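Local coordinates for protein toll-like receptor 13 (Mus musculus, PDB 4Z0C) that recognises bacterial 23S ribosomal RNA as an innate immune receptor and signals through MYD88 and TRAF6 to activate NF-kappa-B and cytokine release, at residues 30-40 against 54-62; 74-85 against 100-108. All coordinates share one frame; numbering follows the deposited sequence.

Contact 1 (30-40 against 54-62); sequences ISDIPRYTTHL and SFTNLSALV. With NAG (2-acetamido-2-deoxy-beta-D-glucopyranose), chain K.
Leu-58 reaches across from one coil of a leucine-rich-repeat solenoid to Ile-30, Ile-33 and Thr-37 of the coil before it, near the N-terminal end of the receptor's horseshoe-shaped ectodomain. Both of its methyls touch Ile-33, CD2 coming within 3.8 Å of Ile-33 CG1, and the two side chains cross close to a right angle. CD1 also meets Ile-30 CD1 at 3.9 Å, there at a slant, while CD2 meets Thr-37 CB and lies 3.3 Å from Pro-34 O. A forked leucine suits this place because one residue can serve two isoleucines and a threonine.

The CD1 tip of Ile-30 goes on to meet CE1 of Phe-55 at 3.7 Å, and the same ring carbon receives CD2 of Leu-40, so the aromatic ring broadens the apolar core that Leu-64 of strand 63-65 also lines. Thr-37 works in two directions. With CG2 anti to the backbone N, its methyl lies alongside Leu-61 CD2, both pointing the same way, while OG1 gives a hydrogen bond of 2.9 Å to Pro-34 O within the same turn. A threonine can thus join the apolar layer and satisfy its hydroxyl locally.

Toward the outer surface, Arg-35 bends at chi3 (108°), folding its guanidinium back until Asn-57 O stands over the centre of one face. That carbonyl also accepts from a water that donates to Ile-33 O, bridging the two coils. The Asn-57 side chain carries a sugar, its ND2 bonded covalently to C1 of the N-acetylglucosamine at 1.5 Å. At the other end, where parallel strands 39-41 and 63-65 begin, Val-62 N donates to Thr-38 O at 2.6 Å, nearly straight (172°) and on a lone pair in the carbonyl plane.

Contact 2 (74-85 against 100-108); sequences IDEGAFRGLENL and NSFEGLSSL. With NAG (2-acetamido-2-deoxy-beta-D-glucopyranose), chain L.
Two consecutive coils of the leucine-rich-repeat solenoid stack here mainly through the turns between their strands, with Phe-79 and Leu-85 of one coil packed against Leu-105 of the next. Leu-105 lies between Phe-79 and Leu-85 and touches both. Its CD1 lies 3.8 Å from Phe-79 CB, the side chains meeting at a slant, and its CD2 runs beside Leu-85 CD2 at 3.7 Å, both pointing the same way. Leu-85 CD2 also has Leu-108 CD1 as a parallel neighbour, so this one methyl touches leucine methyls of both Leu-105 and Leu-108.

The Phe-79 ring turns its edge to the backbone: Ser-101 O lies near the ring plane, 3.4 Å from CD2, where the slightly positive ring hydrogens suit a carbonyl oxygen. Phe-102, the phenylalanine of the following coil, comes near CE2 of this ring. Leu-50 of strand 49-50 and Leu-88 of strand 87-89 also border Phe-79, which is buried in the solenoid.

On the outer side the extended chain of Arg-80 runs alongside Glu-103, with guanidinium and carboxylate planes only 16° apart. It is the aliphatic part of Glu-103 that lies over a guanidinium face, so any attraction probably acts without a salt bridge, Arg-80 NH2 and Glu-103 OE1 being 4.7 Å apart. Gly-104 takes a positive phi readily and, with no side chain, lets the backbone pass close to Phe-79 O and Arg-80 CA.

Serines tie both ends to the neighbouring backbone. Ser-101 OG donates to Ile-74 O at 2.7 Å, approaching from above the carbonyl plane, while Ile-74 N donates to O7 of an N-acetylglucosamine at 2.7 Å, a sugar probably carried by Asn-99. At the far end Ser-107 OG, turned to Glu-83 O by a chi1 of -72°, donates to it at 2.9 Å, tilted 20° from the carbonyl plane.

Overall arrangement
Following the chain from the N terminus, 30-40 leads into strand 39-41, and contact 1 closes when 54-62 returns just before strand 63-65, one full coil later. Only then does contact 2 open, as 74-85 leaves strand 73-74 and heads for strand 87-89; it closes with 100-108 ahead of strand 110-112. The two loops therefore follow in series and neither encloses nor crosses the other. Their centres are 13 Å apart, and they touch directly: Leu-82 CD2 lies 3.1 Å from Leu-58 O, and Leu-85 CD1 packs on Val-62 O. Together they knit four successive arcs of the N-terminal solenoid into one continuous stack.

Contact 1 (30-40 against 54-62)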
loop_
_atom_site.group_PDB
_atom_site.type_symbol
_atom_site.label_atom_id
_atom_site.label_comp_id
_atom_site.label_asym_id
_atom_site.label_seq_id
_atom_site.Cartn_x
_atom_site.Cartn_y
_atom_site.Cartn_z
ATOM N N ILE A 30 14.243 32.506 21.951
ATOM C CA ILE A 30 15.592 32.509 21.394
ATOM C C ILE A 30 16.711 32.890 22.377
ATOM O O ILE A 30 17.873 32.958 21.985
ATOM C CB ILE A 30 15.674 33.404 20.146
ATOM C CG1 ILE A 30 15.446 34.871 20.519
ATOM C CG2 ILE A 30 14.643 32.968 19.135
ATOM C CD1 ILE A 30 15.180 35.765 19.319
ATOM N N SER A 31 16.370 33.082 23.650
ATOM C CA SER A 31 17.344 33.582 24.651
ATOM C C SER A 31 18.528 32.642 24.929
ATOM O O SER A 31 19.597 33.085 25.360
ATOM C CB SER A 31 16.646 33.935 25.972
ATOM O OG SER A 31 16.068 32.778 26.563
ATOM N N ASP A 32 18.338 31.348 24.697
ATOM C CA ASP A 32 19.383 30.376 25.007
ATOM C C ASP A 32 20.164 29.866 23.793
ATOM O O ASP A 32 20.940 28.930 23.915
ATOM C CB ASP A 32 18.809 29.205 25.794
ATOM C CG ASP A 32 17.607 28.588 25.118
ATOM O OD1 ASP A 32 17.365 28.911 23.940
ATOM O OD2 ASP A 32 16.898 27.786 25.766
ATOM N N ILE A 33 19.976 30.484 22.630
ATOM C CA ILE A 33 20.630 29.980 21.416
ATOM C C ILE A 33 21.951 30.698 21.123
ATOM O O ILE A 33 22.117 31.859 21.515
ATOM C CB ILE A 33 19.656 29.968 20.184
ATOM C CG1 ILE A 33 19.492 31.346 19.573
ATOM C CG2 ILE A 33 18.298 29.360 20.577
ATOM C CD1 ILE A 33 18.615 31.327 18.339
ATOM N N PRO A 34 22.896 30.015 20.438
ATOM C CA PRO A 34 24.263 30.545 20.313
ATOM C C PRO A 34 24.380 31.857 19.538
ATOM O O PRO A 34 23.574 32.184 18.657
ATOM C CB PRO A 34 25.010 29.433 19.558
ATOM C CG PRO A 34 24.187 28.210 19.750
ATOM C CD PRO A 34 22.770 28.707 19.777
ATOM N N ARG A 35 25.416 32.607 19.879
ATOM C CA ARG A 35 25.676 33.880 19.235
ATOM C C ARG A 35 26.205 33.674 17.813
ATOM O O ARG A 35 26.166 34.593 16.999
ATOM C CB ARG A 35 26.659 34.714 20.078
ATOM C CG ARG A 35 26.159 35.042 21.483
ATOM C CD ARG A 35 27.214 35.776 22.314
ATOM N NE ARG A 35 26.865 37.182 22.506
ATOM C CZ ARG A 35 27.099 38.139 21.613
ATOM N NH1 ARG A 35 26.735 39.388 21.867
ATOM N NH2 ARG A 35 27.690 37.847 20.461
ATOM N N TYR A 36 26.700 32.470 17.514
ATOM C CA TYR A 36 27.238 32.187 16.173
ATOM C C TYR A 36 26.168 31.745 15.149
ATOM O O TYR A 36 26.487 31.356 14.023
ATOM C CB TYR A 36 28.394 31.170 16.237
ATOM C CG TYR A 36 28.028 29.834 16.849
ATOM C CD1 TYR A 36 27.131 28.978 16.215
ATOM C CD2 TYR A 36 28.621 29.397 18.034
ATOM C CE1 TYR A 36 26.797 27.741 16.759
ATOM C CE2 TYR A 36 28.296 28.162 18.584
ATOM C CZ TYR A 36 27.379 27.342 17.941
ATOM O OH TYR A 36 27.044 26.114 18.469
ATOM N N THR A 37 24.904 31.801 15.558
ATOM C CA THR A 37 23.785 31.386 14.722
ATOM C C THR A 37 23.639 32.256 13.472
ATOM O O THR A 37 23.446 33.462 13.569
ATOM C CB THR A 37 22.472 31.399 15.543
ATOM O OG1 THR A 37 22.581 30.456 16.619
ATOM C CG2 THR A 37 21.271 31.022 14.690
ATOM N N THR A 38 23.708 31.638 12.295
ATOM C CA THR A 38 23.537 32.383 11.053
ATOM C C THR A 38 22.158 32.227 10.439
ATOM O O THR A 38 21.649 33.167 9.844
ATOM C CB THR A 38 24.634 32.070 10.018
ATOM O OG1 THR A 38 24.519 30.728 9.556
ATOM C CG2 THR A 38 26.020 32.265 10.651
ATOM N N HIS A 39 21.547 31.056 10.590
ATOM C CA HIS A 39 20.186 30.815 10.081
ATOM C C HIS A 39 19.231 30.437 11.207
ATOM O O HIS A 39 19.483 29.486 11.966
ATOM C CB HIS A 39 20.156 29.698 9.032
ATOM C CG HIS A 39 20.954 29.986 7.800
ATOM N ND1 HIS A 39 22.322 30.137 7.813
ATOM C CD2 HIS A 39 20.572 30.146 6.511
ATOM C CE1 HIS A 39 22.752 30.371 6.586
ATOM N NE2 HIS A 39 21.706 30.401 5.779
ATOM N N LEU A 40 18.134 31.169 11.313
ATOM C CA LEU A 40 17.166 30.937 12.371
ATOM C C LEU A 40 15.796 30.808 11.750
ATOM O O LEU A 40 15.350 31.723 11.085
ATOM C CB LEU A 40 17.170 32.094 13.365
ATOM C CG LEU A 40 16.142 32.043 14.502
ATOM C CD1 LEU A 40 16.309 30.758 15.368
ATOM C CD2 LEU A 40 16.240 33.296 15.369
ATOM N N SER A 54 14.702 42.685 19.408
ATOM C CA SER A 54 14.350 41.275 19.418
ATOM C C SER A 54 15.551 40.371 19.228
ATOM O O SER A 54 15.595 39.286 19.786
ATOM C CB SER A 54 13.284 40.986 18.361
ATOM O OG SER A 54 12.052 41.615 18.689
ATOM N N PHE A 55 16.556 40.842 18.500
ATOM C CA PHE A 55 17.689 39.985 18.156
ATOM C C PHE A 55 19.061 40.480 18.618
ATOM O O PHE A 55 20.055 40.269 17.928
ATOM C CB PHE A 55 17.674 39.714 16.653
ATOM C CG PHE A 55 16.389 39.103 16.186
ATOM C CD1 PHE A 55 16.168 37.735 16.323
ATOM C CD2 PHE A 55 15.373 39.896 15.651
ATOM C CE1 PHE A 55 14.974 37.170 15.916
ATOM C CE2 PHE A 55 14.172 39.325 15.235
ATOM C CZ PHE A 55 13.975 37.965 15.375
ATOM N N THR A 56 19.102 41.123 19.786
ATOM C CA THR A 56 20.325 41.740 20.333
ATOM C C THR A 56 21.563 40.840 20.327
ATOM O O THR A 56 22.624 41.235 19.846
ATOM C CB THR A 56 20.130 42.225 21.790
ATOM O OG1 THR A 56 18.955 43.031 21.889
ATOM C CG2 THR A 56 21.333 43.039 22.240
ATOM N N ASN A 57 21.431 39.633 20.866
ATOM C CA ASN A 57 22.579 38.738 20.968
ATOM C C ASN A 57 22.750 37.823 19.746
ATOM O O ASN A 57 23.514 36.862 19.776
ATOM C CB ASN A 57 22.538 37.938 22.286
ATOM C CG ASN A 57 22.801 38.814 23.521
ATOM O OD1 ASN A 57 23.454 39.845 23.419
ATOM N ND2 ASN A 57 22.306 38.381 24.693
ATOM N N LEU A 58 22.043 38.144 18.667
ATOM C CA LEU A 58 22.063 37.336 17.447
ATOM C C LEU A 58 22.418 38.136 16.182
ATOM O O LEU A 58 21.740 38.030 15.156
ATOM C CB LEU A 58 20.713 36.640 17.279
ATOM C CG LEU A 58 20.454 35.498 18.262
ATOM C CD1 LEU A 58 18.974 35.189 18.416
ATOM C CD2 LEU A 58 21.198 34.264 17.800
ATOM N N SER A 59 23.499 38.913 16.245
ATOM C CA SER A 59 23.847 39.823 15.157
ATOM C C SER A 59 24.563 39.114 14.014
ATOM O O SER A 59 24.877 39.734 12.989
ATOM C CB SER A 59 24.706 40.986 15.651
ATOM O OG SER A 59 26.008 40.530 15.973
ATOM N N ALA A 60 24.802 37.814 14.170
ATOM C CA ALA A 60 25.421 37.060 13.086
ATOM C C ALA A 60 24.372 36.526 12.102
ATOM O O ALA A 60 24.725 35.970 11.053
ATOM C CB ALA A 60 26.272 35.930 13.636
ATOM N N LEU A 61 23.089 36.720 12.414
ATOM C CA LEU A 61 22.015 36.146 11.584
ATOM C C LEU A 61 22.118 36.597 10.132
ATOM O O LEU A 61 22.349 37.780 9.839
ATOM C CB LEU A 61 20.629 36.518 12.109
ATOM C CG LEU A 61 20.151 35.981 13.449
ATOM C CD1 LEU A 61 18.751 36.511 13.734
ATOM C CD2 LEU A 61 20.202 34.467 13.463
ATOM N N VAL A 62 21.925 35.650 9.225
ATOM C CA VAL A 62 21.950 35.945 7.807
ATOM C C VAL A 62 20.567 35.704 7.229
ATOM O O VAL A 62 20.121 36.420 6.337
ATOM C CB VAL A 62 22.978 35.061 7.082
ATOM C CG1 VAL A 62 22.828 35.192 5.592
ATOM C CG2 VAL A 62 24.386 35.451 7.484
HETATM C C1 NAG K . 22.845 39.091 25.839
HETATM C C2 NAG K . 21.703 38.960 26.858
HETATM C C3 NAG K . 22.121 39.412 28.260
HETATM C C4 NAG K . 23.318 38.571 28.673
HETATM C C5 NAG K . 24.448 38.788 27.664
HETATM C C6 NAG K . 25.668 37.950 28.056
HETATM C C7 NAG K . 19.360 39.033 26.216
HETATM C C8 NAG K . 18.114 39.871 26.262
HETATM N N2 NAG K . 20.516 39.667 26.416
HETATM O O3 NAG K . 21.081 39.260 29.207
HETATM O O4 NAG K . 23.729 38.889 29.988
HETATM O O5 NAG K . 24.047 38.503 26.321
HETATM O O6 NAG K . 25.280 36.617 28.326
HETATM O O7 NAG K . 19.280 37.822 25.996
HETATM O O HOH W 1 22.032 34.647 21.560
#

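Contact 2 (74-85 against 100-108)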
loop_
_atom_site.group_PDB
_atom_site.type_symbol
_atom_site.label_atom_id
_atom_site.label_comp_id
_atom_site.label_asym_id
_atom_site.label_seq_id
_atom_site.Cartn_x
_atom_site.Cartn_y
_atom_site.Cartn_z
ATOM N N ILE A 74 5.326 45.169 14.662
ATOM C CA ILE A 74 6.780 45.118 14.639
ATOM C C ILE A 74 7.276 46.485 15.077
ATOM O O ILE A 74 7.190 47.458 14.306
ATOM C CB ILE A 74 7.314 44.824 13.217
ATOM C CG1 ILE A 74 6.543 43.660 12.582
ATOM C CG2 ILE A 74 8.833 44.566 13.248
ATOM C CD1 ILE A 74 7.240 43.016 11.393
ATOM N N ASP A 75 7.792 46.562 16.306
ATOM C CA ASP A 75 8.210 47.837 16.859
ATOM C C ASP A 75 9.415 48.393 16.122
ATOM O O ASP A 75 10.263 47.640 15.642
ATOM C CB ASP A 75 8.578 47.705 18.337
ATOM C CG ASP A 75 7.402 47.321 19.205
ATOM O OD1 ASP A 75 6.254 47.670 18.855
ATOM O OD2 ASP A 75 7.643 46.694 20.268
ATOM N N GLU A 76 9.485 49.717 16.055
ATOM C CA GLU A 76 10.692 50.420 15.619
ATOM C C GLU A 76 11.884 49.926 16.444
ATOM O O GLU A 76 11.798 49.803 17.665
ATOM C CB GLU A 76 10.514 51.927 15.798
ATOM C CG GLU A 76 10.860 52.757 14.575
ATOM C CD GLU A 76 12.257 53.400 14.625
ATOM O OE1 GLU A 76 13.031 53.142 15.582
ATOM O OE2 GLU A 76 12.574 54.177 13.690
ATOM N N GLY A 77 12.975 49.586 15.765
ATOM C CA GLY A 77 14.138 49.020 16.426
ATOM C C GLY A 77 14.195 47.492 16.372
ATOM O O GLY A 77 15.257 46.908 16.608
ATOM N N ALA A 78 13.076 46.850 16.033
ATOM C CA ALA A 78 12.967 45.385 16.075
ATOM C C ALA A 78 14.198 44.626 15.582
ATOM O O ALA A 78 14.699 43.720 16.266
ATOM C CB ALA A 78 11.747 44.930 15.316
ATOM N N PHE A 79 14.697 45.034 14.419
ATOM C CA PHE A 79 15.818 44.363 13.765
ATOM C C PHE A 79 17.186 45.059 13.920
ATOM O O PHE A 79 18.075 44.863 13.083
ATOM C CB PHE A 79 15.499 44.165 12.284
ATOM C CG PHE A 79 14.173 43.518 12.043
ATOM C CD1 PHE A 79 13.992 42.159 12.283
ATOM C CD2 PHE A 79 13.096 44.260 11.570
ATOM C CE1 PHE A 79 12.752 41.556 12.051
ATOM C CE2 PHE A 79 11.850 43.665 11.342
ATOM C CZ PHE A 79 11.682 42.320 11.576
ATOM N N ARG A 80 17.348 45.886 14.954
ATOM C CA ARG A 80 18.643 46.551 15.173
ATOM C C ARG A 80 19.791 45.574 15.443
ATOM O O ARG A 80 19.607 44.547 16.093
ATOM C CB ARG A 80 18.562 47.636 16.256
ATOM C CG ARG A 80 18.447 49.042 15.657
ATOM C CD ARG A 80 18.052 50.139 16.648
ATOM N NE ARG A 80 17.753 51.396 15.953
ATOM C CZ ARG A 80 18.651 52.122 15.290
ATOM N NH1 ARG A 80 19.916 51.724 15.232
ATOM N NH2 ARG A 80 18.289 53.246 14.681
ATOM N N GLY A 81 20.975 45.905 14.935
ATOM C CA GLY A 81 22.134 45.039 15.073
ATOM C C GLY A 81 22.230 43.917 14.048
ATOM O O GLY A 81 23.287 43.304 13.910
ATOM N N LEU A 82 21.148 43.659 13.313
ATOM C CA LEU A 82 21.124 42.576 12.323
ATOM C C LEU A 82 21.724 42.993 10.982
ATOM O O LEU A 82 21.079 42.878 9.941
ATOM C CB LEU A 82 19.693 42.053 12.105
ATOM C CG LEU A 82 19.051 41.338 13.293
ATOM C CD1 LEU A 82 17.726 40.635 12.927
ATOM C CD2 LEU A 82 20.050 40.342 13.855
ATOM N N GLU A 83 22.969 43.450 11.009
ATOM C CA GLU A 83 23.586 44.045 9.826
ATOM C C GLU A 83 24.135 43.053 8.793
ATOM O O GLU A 83 24.601 43.452 7.726
ATOM C CB GLU A 83 24.651 45.069 10.235
ATOM C CG GLU A 83 24.270 46.505 9.875
ATOM C CD GLU A 83 23.678 47.284 11.042
ATOM O OE1 GLU A 83 23.987 48.488 11.165
ATOM O OE2 GLU A 83 22.874 46.707 11.810
ATOM N N ASN A 84 24.089 41.764 9.100
ATOM C CA ASN A 84 24.520 40.785 8.110
ATOM C C ASN A 84 23.337 40.035 7.456
ATOM O O ASN A 84 23.548 39.140 6.626
ATOM C CB ASN A 84 25.608 39.853 8.686
ATOM C CG ASN A 84 27.005 40.525 8.696
ATOM O OD1 ASN A 84 27.138 41.661 8.236
ATOM N ND2 ASN A 84 28.025 39.848 9.257
ATOM N N LEU A 85 22.108 40.414 7.831
ATOM C CA LEU A 85 20.895 39.715 7.375
ATOM C C LEU A 85 20.651 39.956 5.913
ATOM O O LEU A 85 20.561 41.102 5.491
ATOM C CB LEU A 85 19.659 40.164 8.157
ATOM C CG LEU A 85 18.489 39.166 8.170
ATOM C CD1 LEU A 85 18.793 37.999 9.102
ATOM C CD2 LEU A 85 17.172 39.835 8.590
ATOM N N ASN A 100 7.990 52.069 10.116
ATOM C CA ASN A 100 9.429 52.251 9.983
ATOM C C ASN A 100 10.241 51.333 10.908
ATOM O O ASN A 100 11.039 51.800 11.722
ATOM C CB ASN A 100 9.731 53.711 10.263
ATOM C CG ASN A 100 8.929 54.630 9.364
ATOM O OD1 ASN A 100 9.123 54.647 8.150
ATOM N ND2 ASN A 100 7.974 55.349 9.947
ATOM N N SER A 101 10.024 50.024 10.781
ATOM C CA SER A 101 10.656 49.024 11.646
ATOM C C SER A 101 11.988 48.416 11.167
ATOM O O SER A 101 12.550 47.559 11.839
ATOM C CB SER A 101 9.654 47.894 11.884
ATOM O OG SER A 101 8.337 48.399 12.052
ATOM N N PHE A 102 12.523 48.905 10.061
ATOM C CA PHE A 102 13.661 48.270 9.385
ATOM C C PHE A 102 15.081 48.810 9.575
ATOM O O PHE A 102 15.970 48.464 8.794
ATOM C CB PHE A 102 13.329 48.143 7.896
ATOM C CG PHE A 102 12.025 47.455 7.654
ATOM C CD1 PHE A 102 11.932 46.069 7.756
ATOM C CD2 PHE A 102 10.871 48.189 7.443
ATOM C CE1 PHE A 102 10.727 45.430 7.563
ATOM C CE2 PHE A 102 9.662 47.549 7.258
ATOM C CZ PHE A 102 9.591 46.165 7.319
ATOM N N GLU A 103 15.307 49.659 10.575
ATOM C CA GLU A 103 16.656 50.172 10.792
ATOM C C GLU A 103 17.627 49.043 11.174
ATOM O O GLU A 103 17.304 48.156 11.960
ATOM C CB GLU A 103 16.662 51.275 11.857
ATOM C CG GLU A 103 17.781 52.314 11.672
ATOM C CD GLU A 103 17.489 53.364 10.581
ATOM O OE1 GLU A 103 16.321 53.794 10.438
ATOM O OE2 GLU A 103 18.437 53.760 9.866
ATOM N N GLY A 104 18.816 49.088 10.585
ATOM C CA GLY A 104 19.849 48.101 10.831
ATOM C C GLY A 104 19.989 47.053 9.749
ATOM O O GLY A 104 20.993 46.347 9.675
ATOM N N LEU A 105 18.998 46.964 8.872
ATOM C CA LEU A 105 18.988 45.880 7.897
ATOM C C LEU A 105 19.758 46.282 6.656
ATOM O O LEU A 105 19.262 46.145 5.536
ATOM C CB LEU A 105 17.555 45.476 7.567
ATOM C CG LEU A 105 16.858 44.844 8.770
ATOM C CD1 LEU A 105 15.364 44.769 8.545
ATOM C CD2 LEU A 105 17.437 43.447 9.057
ATOM N N SER A 106 20.987 46.749 6.869
ATOM C CA SER A 106 21.744 47.416 5.808
ATOM C C SER A 106 22.304 46.457 4.764
ATOM O O SER A 106 22.820 46.894 3.732
ATOM C CB SER A 106 22.849 48.324 6.389
ATOM O OG SER A 106 23.971 47.576 6.806
ATOM N N SER A 107 22.191 45.159 5.026
ATOM C CA SER A 107 22.568 44.140 4.046
ATOM C C SER A 107 21.374 43.359 3.463
ATOM O O SER A 107 21.559 42.508 2.596
ATOM C CB SER A 107 23.563 43.156 4.660
ATOM O OG SER A 107 24.828 43.752 4.836
ATOM N N LEU A 108 20.164 43.639 3.943
ATOM C CA LEU A 108 18.972 42.897 3.514
ATOM C C LEU A 108 18.815 42.904 2.003
ATOM O O LEU A 108 18.679 43.970 1.406
ATOM C CB LEU A 108 17.712 43.481 4.145
ATOM C CG LEU A 108 16.504 42.555 4.180
ATOM C CD1 LEU A 108 16.764 41.438 5.183
ATOM C CD2 LEU A 108 15.269 43.330 4.546
HETATM C C1 NAG L . 2.082 50.167 12.362
HETATM C C2 NAG L . 1.817 48.768 12.932
HETATM C C3 NAG L . 0.346 48.513 13.249
HETATM C C4 NAG L . -0.318 49.701 13.942
HETATM C C5 NAG L . 0.063 51.018 13.269
HETATM C C6 NAG L . -0.491 52.231 14.021
HETATM C C7 NAG L . 3.244 46.886 12.343
HETATM C C8 NAG L . 3.252 45.585 11.597
HETATM N N2 NAG L . 2.288 47.748 12.015
HETATM O O3 NAG L . 0.259 47.378 14.082
HETATM O O4 NAG L . -1.718 49.531 13.878
HETATM O O5 NAG L . 1.468 51.138 13.180
HETATM O O6 NAG L . 0.287 52.510 15.168
HETATM O O7 NAG L . 4.093 47.106 13.201
#